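PDB 3RNR: stage II sporulation E family protein from Thermanaerovibrio acidaminovorans, which is of unknown function but probably acts as a metal-dependent serine/threonine phosphatase of the PP2C type. Local coordinates for residues B[161-166]-B[202-207]. Residues are numbered along the deposited sequence; the frame is centred on the assembly and turned at random.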
# COMPACT_ATOMS: atom_id res chain seq x y z
N LEU B 161 -3.58 5.72 13.17
CA LEU B 161 -3.21 6.69 12.15
C LEU B 161 -1.71 6.95 12.22
O LEU B 161 -1.18 7.19 13.31
CB LEU B 161 -3.99 7.99 12.35
CG LEU B 161 -3.59 9.18 11.48
CD1 LEU B 161 -4.26 9.06 10.15
CD2 LEU B 161 -3.97 10.49 12.14
N VAL B 162 -1.03 6.87 11.08
CA VAL B 162 0.37 7.25 11.00
C VAL B 162 0.51 8.53 10.14
O VAL B 162 -0.21 8.71 9.15
CB VAL B 162 1.27 6.10 10.50
CG1 VAL B 162 1.29 4.94 11.52
CG2 VAL B 162 0.82 5.60 9.13
N VAL B 163 1.45 9.38 10.52
CA VAL B 163 1.55 10.74 9.99
C VAL B 163 2.99 11.11 9.68
O VAL B 163 3.86 10.89 10.52
CB VAL B 163 1.12 11.76 11.05
CG1 VAL B 163 1.03 13.15 10.45
CG2 VAL B 163 -0.18 11.37 11.68
N SER B 164 3.25 11.62 8.47
CA SER B 164 4.53 12.27 8.15
C SER B 164 4.26 13.69 7.70
O SER B 164 3.59 13.92 6.70
CB SER B 164 5.21 11.51 7.02
OG SER B 164 6.36 12.19 6.57
N ASP B 165 4.59 14.63 8.57
CA ASP B 165 4.58 16.06 8.31
C ASP B 165 5.85 16.93 8.25
O ASP B 165 5.72 18.14 8.43
CB ASP B 165 3.38 16.77 8.94
CG ASP B 165 3.46 16.79 10.42
OD1 ASP B 165 4.49 16.33 10.94
OD2 ASP B 165 2.50 17.28 11.04
N GLY B 166 7.04 16.33 8.29
CA GLY B 166 8.26 17.11 8.48
C GLY B 166 8.46 18.23 7.47
O GLY B 166 8.05 18.13 6.33
N ASP B 202 -1.45 20.83 7.75
CA ASP B 202 -2.38 20.74 6.62
C ASP B 202 -1.83 19.93 5.45
O ASP B 202 -2.58 19.32 4.69
CB ASP B 202 -2.75 22.14 6.12
CG ASP B 202 -3.76 22.83 7.01
OD1 ASP B 202 -4.36 22.14 7.87
OD2 ASP B 202 -3.97 24.05 6.85
N ASN B 203 -0.51 19.93 5.28
CA ASN B 203 0.11 19.19 4.18
C ASN B 203 0.57 17.77 4.54
O ASN B 203 1.31 17.13 3.77
CB ASN B 203 1.21 20.01 3.49
CG ASN B 203 2.38 20.31 4.40
OD1 ASN B 203 2.36 19.97 5.59
ND2 ASN B 203 3.41 20.95 3.85
N ALA B 204 0.21 17.31 5.73
CA ALA B 204 0.67 16.01 6.22
C ALA B 204 0.33 14.85 5.30
O ALA B 204 -0.71 14.85 4.64
CB ALA B 204 0.10 15.73 7.62
N THR B 205 1.20 13.85 5.26
CA THR B 205 0.89 12.59 4.58
C THR B 205 0.32 11.65 5.63
O THR B 205 0.88 11.53 6.72
CB THR B 205 2.15 11.99 3.91
OG1 THR B 205 2.58 12.86 2.85
CG2 THR B 205 1.86 10.64 3.31
N LEU B 206 -0.79 10.98 5.30
CA LEU B 206 -1.56 10.22 6.27
C LEU B 206 -1.88 8.84 5.75
O LEU B 206 -2.14 8.67 4.56
CB LEU B 206 -2.89 10.92 6.58
CG LEU B 206 -2.90 12.34 7.15
CD1 LEU B 206 -4.34 12.80 7.35
CD2 LEU B 206 -2.11 12.40 8.47
N ALA B 207 -1.85 7.86 6.65
CA ALA B 207 -2.35 6.53 6.33
C ALA B 207 -2.99 5.98 7.59
O ALA B 207 -2.54 6.26 8.71
CB ALA B 207 -1.23 5.61 5.86
O HOH W 1 4.55 20.33 6.99
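Ala207 and Val162 face each other as an antiparallel hydrogen-bonded pair. Val162 N gives its hydrogen to Ala207 O at 2.9 Å. Ala207 N returns a bond to Val162 O at 3.1 Å. With CG1 anti to the carbonyl carbon (chi1 -65°), Val162 turns CG2 to Ala207 CB, 3.9 Å away. Both side chains meet Cys13 of strand 10-18, which belongs to the other sheet.

Leu206 opposes Val163 in the non-hydrogen-bonded position. Their side chains run side by side on the other face. Leu206 CD2 touches both methyls of Val163, coming to 3.8 Å from CG1. Val163 CG1 also reaches Ala204 CB, and Tyr200 packs against both Val163 and Leu206. Leu206 further packs on Arg182 of the second subunit.

The two strands are neighbours within one of the two sheets of the alpha-beta-beta-alpha sandwich of the PP2C fold. Strand 159-164 lies between strands 95-100 and 205-210.

Thr205 and Ser164 form the next hydrogen-bonded pair. Thr205 N binds Ser164 O at 2.8 Å, and Ser164 N binds Thr205 O at 2.9 Å. Their hydroxyls turn to other partners: Ser164 OG to Asp17, Thr205 OG1 to Arg169 and Asp174. Past the strands, Asp165 CB rests on Ala204 CB at 3.7 Å, while its carboxylate forms a salt bridge with Arg95. A water joins Asp165 O to Asn203 OD1, donating to both.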